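Local coordinates for protein nigritoxine (Vibrio nigripulchritudo, PDB 5M41) that acts as a bacterial toxin against crustaceans and insects, built on a fold that was new when its structure was solved, at residues L17-R28 with T241-S249; V101-P109 with T201-R209. All coordinates share one frame; numbering follows the deposited sequence.

Interaction 1: residues L17-R28 with T241-S249; sequences LGGINHSAVANR and TDELRAIQS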
# COMPACT_ATOMS: atom_id res chain seq x y z
N LEU A 17 2.57 -22.64 -16.88
CA LEU A 17 3.34 -22.37 -15.62
C LEU A 17 2.45 -22.38 -14.35
O LEU A 17 1.91 -21.34 -13.95
CB LEU A 17 4.15 -21.06 -15.72
CG LEU A 17 5.51 -21.11 -16.45
CD1 LEU A 17 5.37 -20.89 -17.95
CD2 LEU A 17 6.46 -20.08 -15.85
N GLY A 18 2.32 -23.56 -13.74
CA GLY A 18 1.73 -23.68 -12.41
C GLY A 18 1.07 -24.99 -12.00
O GLY A 18 1.59 -25.72 -11.13
N GLY A 19 -0.07 -25.30 -12.61
CA GLY A 19 -0.95 -26.34 -12.07
C GLY A 19 -1.75 -25.80 -10.88
O GLY A 19 -1.65 -24.61 -10.54
N ILE A 20 -2.52 -26.66 -10.24
CA ILE A 20 -3.36 -26.24 -9.11
C ILE A 20 -2.62 -26.36 -7.78
O ILE A 20 -1.98 -27.37 -7.51
CB ILE A 20 -4.67 -27.04 -9.06
CG1 ILE A 20 -5.55 -26.69 -10.27
CG2 ILE A 20 -5.45 -26.74 -7.76
CD1 ILE A 20 -6.66 -27.69 -10.52
N ASN A 21 -2.71 -25.32 -6.94
CA ASN A 21 -2.21 -25.46 -5.57
C ASN A 21 -3.23 -26.22 -4.73
O ASN A 21 -4.16 -25.63 -4.17
CB ASN A 21 -1.87 -24.10 -4.96
CG ASN A 21 -1.22 -24.23 -3.61
OD1 ASN A 21 -1.29 -25.28 -2.99
ND2 ASN A 21 -0.57 -23.16 -3.15
N HIS A 22 -3.07 -27.55 -4.67
CA HIS A 22 -4.11 -28.41 -4.04
C HIS A 22 -4.27 -28.17 -2.56
O HIS A 22 -5.37 -28.28 -2.05
CB HIS A 22 -3.81 -29.88 -4.24
CG HIS A 22 -3.65 -30.28 -5.68
ND1 HIS A 22 -4.67 -30.23 -6.58
CD2 HIS A 22 -2.54 -30.75 -6.37
CE1 HIS A 22 -4.22 -30.64 -7.79
NE2 HIS A 22 -2.92 -30.96 -7.66
N SER A 23 -3.19 -27.89 -1.86
CA SER A 23 -3.32 -27.60 -0.44
C SER A 23 -4.11 -26.32 -0.16
O SER A 23 -4.83 -26.25 0.82
CB SER A 23 -1.96 -27.61 0.26
OG SER A 23 -1.13 -26.58 -0.22
N ALA A 24 -3.99 -25.31 -1.02
CA ALA A 24 -4.75 -24.07 -0.83
C ALA A 24 -6.26 -24.32 -0.98
O ALA A 24 -7.05 -23.76 -0.23
CB ALA A 24 -4.31 -23.01 -1.85
N VAL A 25 -6.64 -25.13 -1.96
CA VAL A 25 -8.05 -25.51 -2.12
C VAL A 25 -8.51 -26.35 -0.92
O VAL A 25 -9.50 -26.02 -0.24
CB VAL A 25 -8.24 -26.28 -3.46
CG1 VAL A 25 -9.68 -26.72 -3.62
CG2 VAL A 25 -7.81 -25.41 -4.64
N ALA A 26 -7.77 -27.43 -0.64
CA ALA A 26 -8.09 -28.34 0.43
C ALA A 26 -8.16 -27.63 1.80
O ALA A 26 -9.06 -27.93 2.56
CB ALA A 26 -7.07 -29.46 0.49
N ASN A 27 -7.22 -26.71 2.09
CA ASN A 27 -7.27 -25.90 3.32
C ASN A 27 -8.54 -25.07 3.47
O ASN A 27 -9.12 -25.03 4.57
CB ASN A 27 -6.06 -24.98 3.46
CG ASN A 27 -4.77 -25.75 3.73
OD1 ASN A 27 -4.81 -26.91 4.16
ND2 ASN A 27 -3.64 -25.12 3.45
N ARG A 28 -8.98 -24.41 2.40
CA ARG A 28 -10.25 -23.69 2.50
C ARG A 28 -11.37 -24.62 2.96
O ARG A 28 -12.19 -24.24 3.81
CB ARG A 28 -10.68 -23.01 1.19
CG ARG A 28 -9.84 -21.84 0.70
CD ARG A 28 -9.55 -20.74 1.72
NE ARG A 28 -10.67 -20.18 2.50
CZ ARG A 28 -11.26 -19.00 2.28
NH1 ARG A 28 -10.96 -18.28 1.20
NH2 ARG A 28 -12.22 -18.56 3.11
N THR A 241 -11.79 -25.41 -13.20
CA THR A 241 -10.33 -25.54 -13.06
C THR A 241 -9.67 -24.17 -12.84
O THR A 241 -8.77 -24.05 -12.02
CB THR A 241 -9.72 -26.27 -14.28
OG1 THR A 241 -10.30 -27.57 -14.39
CG2 THR A 241 -8.19 -26.44 -14.18
N ASP A 242 -10.11 -23.16 -13.58
CA ASP A 242 -9.54 -21.82 -13.42
C ASP A 242 -9.83 -21.24 -12.05
O ASP A 242 -8.98 -20.59 -11.50
CB ASP A 242 -10.03 -20.88 -14.52
CG ASP A 242 -9.38 -21.17 -15.87
OD1 ASP A 242 -8.28 -21.75 -15.90
OD2 ASP A 242 -9.96 -20.83 -16.90
N GLU A 243 -11.03 -21.48 -11.52
CA GLU A 243 -11.34 -21.05 -10.15
C GLU A 243 -10.39 -21.68 -9.13
O GLU A 243 -9.94 -21.00 -8.21
CB GLU A 243 -12.79 -21.35 -9.79
CG GLU A 243 -13.79 -20.39 -10.42
CD GLU A 243 -13.49 -18.93 -10.10
OE1 GLU A 243 -13.17 -18.58 -8.92
OE2 GLU A 243 -13.56 -18.14 -11.05
N LEU A 244 -10.04 -22.96 -9.32
CA LEU A 244 -9.07 -23.58 -8.41
C LEU A 244 -7.68 -23.02 -8.63
O LEU A 244 -6.92 -22.81 -7.66
CB LEU A 244 -9.03 -25.11 -8.53
CG LEU A 244 -10.30 -25.91 -8.18
CD1 LEU A 244 -9.93 -27.37 -7.98
CD2 LEU A 244 -11.00 -25.44 -6.92
N ARG A 245 -7.33 -22.76 -9.89
CA ARG A 245 -6.04 -22.16 -10.19
C ARG A 245 -5.92 -20.77 -9.54
O ARG A 245 -4.84 -20.39 -9.11
CB ARG A 245 -5.82 -22.07 -11.70
CG ARG A 245 -5.58 -23.43 -12.35
CD ARG A 245 -5.48 -23.29 -13.87
NE ARG A 245 -4.41 -22.39 -14.26
CZ ARG A 245 -3.15 -22.75 -14.45
NH1 ARG A 245 -2.77 -24.02 -14.31
NH2 ARG A 245 -2.26 -21.83 -14.82
N ALA A 246 -7.03 -20.05 -9.46
CA ALA A 246 -7.05 -18.66 -8.97
C ALA A 246 -7.51 -18.52 -7.51
O ALA A 246 -7.84 -17.42 -7.06
CB ALA A 246 -7.92 -17.79 -9.89
N ILE A 247 -7.54 -19.63 -6.78
CA ILE A 247 -8.02 -19.66 -5.38
C ILE A 247 -7.33 -18.65 -4.44
O ILE A 247 -7.96 -18.12 -3.54
CB ILE A 247 -7.97 -21.11 -4.77
CG1 ILE A 247 -8.59 -21.16 -3.38
CG2 ILE A 247 -6.56 -21.62 -4.59
CD1 ILE A 247 -10.09 -21.05 -3.37
N GLN A 248 -6.05 -18.37 -4.65
CA GLN A 248 -5.35 -17.36 -3.84
C GLN A 248 -5.16 -16.03 -4.60
O GLN A 248 -4.32 -15.23 -4.23
CB GLN A 248 -4.01 -17.93 -3.34
CG GLN A 248 -4.21 -19.11 -2.40
CD GLN A 248 -2.92 -19.57 -1.73
OE1 GLN A 248 -1.92 -19.76 -2.40
NE2 GLN A 248 -2.95 -19.77 -0.42
N SER A 249 -5.92 -15.81 -5.66
CA SER A 249 -5.76 -14.58 -6.44
C SER A 249 -6.53 -13.43 -5.77
O SER A 249 -7.42 -13.68 -4.95
CB SER A 249 -6.19 -14.77 -7.90
OG SER A 249 -7.59 -14.84 -7.97
O HOH W 1 -4.31 -23.02 -7.32
O HOH W 2 -0.60 -20.61 -4.57
O HOH W 3 -8.86 -18.70 -0.92
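Leu244 sits between Ile20 and Val25, and its two ends meet them differently. Its CB lies against the Ile20 branches, 4.0 Å from Ile20 CG2, the two side chains slanting past one another. Farther out, the CD2 methyl of Leu244 reaches the fork of Val25, 3.8 Å from Val25 CG1, with the side chains roughly perpendicular. Ile247 carries the packing along the helix: its CG2 branch touches the CB of Ala24 at 3.8 Å and also nears Val25 CG2. Ile20 CG1 crosses the aliphatic part of Arg245 at about a right angle, 3.9 Å from Arg245 CG.

Three waters bridge polar atoms of the two segments. The amide planes of Asn21 and Gln248 are almost perpendicular (82°), and one water accepts from Asn21 ND2 and donates to Gln248 OE1, which are too poorly placed to bond directly. A second water joins Asn21 N to Leu244 O, and a third joins Arg28 NH1 to Ile247 O, while Arg28 NH2 forms a salt bridge with Asp259.

OD1 of Asn21 accepts weakly from Ala24 N; a chi1 of -174°, which lays CG beside the carbonyl carbon, puts it there. This is an N-cap, and the first turn of helix 22-30 that follows it packs by apolar side chains on the end of helix 240-245 and the type I turn Ala246-Ser249.

Interaction 2: residues V101-P109 with T201-R209; sequences VNLNSPDKP and TLLLDVLPR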
# COMPACT_ATOMS: atom_id res chain seq x y z
N VAL A 101 -27.45 -39.12 -8.96
CA VAL A 101 -26.77 -37.82 -8.90
C VAL A 101 -25.27 -38.00 -8.64
O VAL A 101 -24.88 -38.82 -7.79
CB VAL A 101 -27.41 -36.91 -7.83
CG1 VAL A 101 -26.66 -35.57 -7.73
CG2 VAL A 101 -28.90 -36.65 -8.17
N ASN A 102 -24.44 -37.27 -9.40
CA ASN A 102 -23.01 -37.14 -9.17
C ASN A 102 -22.71 -35.64 -9.13
O ASN A 102 -22.58 -34.98 -10.17
CB ASN A 102 -22.17 -37.82 -10.28
CG ASN A 102 -20.66 -37.72 -10.05
OD1 ASN A 102 -20.19 -37.08 -9.08
ND2 ASN A 102 -19.88 -38.32 -10.95
N LEU A 103 -22.59 -35.11 -7.92
CA LEU A 103 -22.42 -33.67 -7.78
C LEU A 103 -21.11 -33.17 -8.37
O LEU A 103 -20.98 -31.97 -8.64
CB LEU A 103 -22.53 -33.25 -6.31
CG LEU A 103 -23.84 -33.58 -5.60
CD1 LEU A 103 -23.65 -33.30 -4.12
CD2 LEU A 103 -25.02 -32.77 -6.16
N ASN A 104 -20.15 -34.07 -8.59
CA ASN A 104 -18.84 -33.67 -9.13
C ASN A 104 -18.65 -33.97 -10.62
O ASN A 104 -17.53 -33.89 -11.12
CB ASN A 104 -17.70 -34.31 -8.33
CG ASN A 104 -16.40 -33.52 -8.44
OD1 ASN A 104 -16.43 -32.30 -8.41
ND2 ASN A 104 -15.27 -34.21 -8.59
N SER A 105 -19.72 -34.35 -11.32
CA SER A 105 -19.59 -34.65 -12.75
C SER A 105 -19.65 -33.37 -13.58
O SER A 105 -20.60 -32.62 -13.43
CB SER A 105 -20.68 -35.59 -13.23
OG SER A 105 -20.57 -35.84 -14.63
N PRO A 106 -18.67 -33.13 -14.45
CA PRO A 106 -18.74 -31.96 -15.33
C PRO A 106 -20.03 -31.91 -16.18
O PRO A 106 -20.65 -30.86 -16.32
CB PRO A 106 -17.54 -32.14 -16.26
CG PRO A 106 -16.62 -33.07 -15.54
CD PRO A 106 -17.46 -33.95 -14.67
N ASP A 107 -20.45 -33.05 -16.70
CA ASP A 107 -21.45 -33.04 -17.74
C ASP A 107 -22.68 -33.90 -17.42
O ASP A 107 -23.75 -33.67 -17.97
CB ASP A 107 -20.80 -33.46 -19.06
CG ASP A 107 -20.07 -34.78 -18.95
OD1 ASP A 107 -20.35 -35.68 -19.77
OD2 ASP A 107 -19.21 -34.94 -18.04
N LYS A 108 -22.54 -34.85 -16.50
CA LYS A 108 -23.67 -35.70 -16.08
C LYS A 108 -23.96 -35.55 -14.59
O LYS A 108 -23.80 -36.54 -13.81
CB LYS A 108 -23.39 -37.18 -16.42
CG LYS A 108 -23.32 -37.50 -17.91
CD LYS A 108 -24.54 -38.30 -18.36
CE LYS A 108 -25.81 -37.44 -18.47
NZ LYS A 108 -27.04 -38.19 -18.09
N PRO A 109 -24.37 -34.34 -14.14
CA PRO A 109 -24.62 -34.21 -12.70
C PRO A 109 -25.79 -35.08 -12.25
O PRO A 109 -25.86 -35.46 -11.09
CB PRO A 109 -24.93 -32.71 -12.51
CG PRO A 109 -25.28 -32.21 -13.86
CD PRO A 109 -24.52 -33.05 -14.85
N THR A 201 -9.72 -32.57 -6.17
CA THR A 201 -10.30 -33.24 -7.32
C THR A 201 -11.75 -33.56 -7.10
O THR A 201 -12.58 -33.40 -8.00
CB THR A 201 -9.55 -34.56 -7.62
OG1 THR A 201 -8.24 -34.22 -8.02
CG2 THR A 201 -10.20 -35.32 -8.76
N LEU A 202 -12.06 -34.04 -5.90
CA LEU A 202 -13.42 -34.42 -5.54
C LEU A 202 -14.38 -33.25 -5.35
O LEU A 202 -15.60 -33.45 -5.28
CB LEU A 202 -13.42 -35.32 -4.29
CG LEU A 202 -12.83 -36.72 -4.54
CD1 LEU A 202 -12.65 -37.47 -3.23
CD2 LEU A 202 -13.70 -37.53 -5.46
N LEU A 203 -13.83 -32.04 -5.29
CA LEU A 203 -14.64 -30.84 -5.11
C LEU A 203 -14.64 -29.93 -6.36
O LEU A 203 -15.34 -28.94 -6.40
CB LEU A 203 -14.15 -30.05 -3.87
CG LEU A 203 -14.42 -30.65 -2.48
CD1 LEU A 203 -13.75 -29.82 -1.40
CD2 LEU A 203 -15.91 -30.73 -2.19
N LEU A 204 -13.83 -30.26 -7.36
CA LEU A 204 -13.67 -29.41 -8.55
C LEU A 204 -14.99 -28.85 -9.09
O LEU A 204 -15.15 -27.64 -9.26
CB LEU A 204 -12.93 -30.19 -9.66
CG LEU A 204 -12.80 -29.53 -11.04
CD1 LEU A 204 -11.97 -28.26 -10.92
CD2 LEU A 204 -12.20 -30.49 -12.10
N ASP A 205 -15.94 -29.73 -9.37
CA ASP A 205 -17.21 -29.30 -9.94
C ASP A 205 -18.30 -29.10 -8.89
O ASP A 205 -19.29 -28.48 -9.18
CB ASP A 205 -17.67 -30.25 -11.03
CG ASP A 205 -17.01 -29.94 -12.38
OD1 ASP A 205 -17.58 -29.12 -13.12
OD2 ASP A 205 -15.94 -30.51 -12.71
N VAL A 206 -18.11 -29.63 -7.68
CA VAL A 206 -19.06 -29.43 -6.57
C VAL A 206 -19.10 -27.96 -6.15
O VAL A 206 -20.16 -27.38 -5.91
CB VAL A 206 -18.70 -30.28 -5.32
CG1 VAL A 206 -19.66 -29.98 -4.17
CG2 VAL A 206 -18.74 -31.78 -5.64
N LEU A 207 -17.92 -27.34 -6.06
CA LEU A 207 -17.83 -25.97 -5.54
C LEU A 207 -18.60 -24.93 -6.36
O LEU A 207 -19.40 -24.18 -5.79
CB LEU A 207 -16.35 -25.57 -5.38
CG LEU A 207 -15.63 -26.33 -4.26
CD1 LEU A 207 -14.10 -26.17 -4.35
CD2 LEU A 207 -16.20 -25.84 -2.93
N PRO A 208 -18.39 -24.88 -7.71
CA PRO A 208 -19.18 -23.95 -8.52
C PRO A 208 -20.69 -24.24 -8.46
O PRO A 208 -21.48 -23.31 -8.52
CB PRO A 208 -18.66 -24.19 -9.97
CG PRO A 208 -17.88 -25.47 -9.93
CD PRO A 208 -17.38 -25.59 -8.51
N ARG A 209 -21.08 -25.50 -8.35
CA ARG A 209 -22.51 -25.79 -8.15
C ARG A 209 -22.99 -25.33 -6.80
O ARG A 209 -24.11 -24.83 -6.68
CB ARG A 209 -22.83 -27.28 -8.32
CG ARG A 209 -22.50 -27.76 -9.73
CD ARG A 209 -23.06 -29.15 -10.02
NE ARG A 209 -22.99 -29.36 -11.46
CZ ARG A 209 -22.23 -30.24 -12.06
NH1 ARG A 209 -21.44 -31.07 -11.36
NH2 ARG A 209 -22.25 -30.29 -13.38
O HOH W 4 -15.09 -32.66 -11.78
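Arg209 and Asn104 make the tight part of this contact, each gripping main-chain atoms of the other segment. The extended Arg209 chain carries its guanidinium into the bend of the 101-109 loop. There NH1 and NH2 both hold Ser105 O, NH1 at 2.7 Å, and NH1 also donates to Leu103 O. These bonds lie near the guanidinium plane, while Pro109 CB covers one face, 3.6 Å above its centre; edge and face together fix the group's rotation.

Asn104 works in the other direction. A chi1 of -157° sends its amide into the break between helices 195-203 and 206-215: OD1 accepts from Asp205 N at 2.8 Å and weakly from Val206 N, and ND2 donates to Thr201 O at 2.9 Å.

Looser packing lies at exposed Pro106, its CG 3.9 Å from Asp205 OD2, and the loop stays exposed through Asp107 and Lys108. Nearby, a water lies within hydrogen-bonding distance of Asn104 O and Asp205 OD2.

Asn102 OD1 accepts from Asn104 N, an Asx turn, and from Asn130 ND2, while its ND2 donates to Ser126 O. This hairpin loop, with its type I turn, docks where helix 195-203 gives way to helix 206-215.

In the fold
Interactions 1 and 2 lie about 16 Å apart, centre to centre. Both segments of interaction 2 fall in the sequence between the two segments of interaction 1: 17-28 comes first, then 101-109, 201-209 and finally 241-249. They touch directly at Leu204, whose CD1 is 3.7 Å from Leu244 CD1, and Leu207 also reaches Leu244. Helix 195-203 links them further, since its C-terminal part belongs to interaction 2 and it also packs on helix 22-30. The loop between strands 98-102 and 110-113, at one side of the five-stranded antiparallel sheet, is thus joined through packed helices to the beginning of the modelled chain, consistent with one packed N-terminal region.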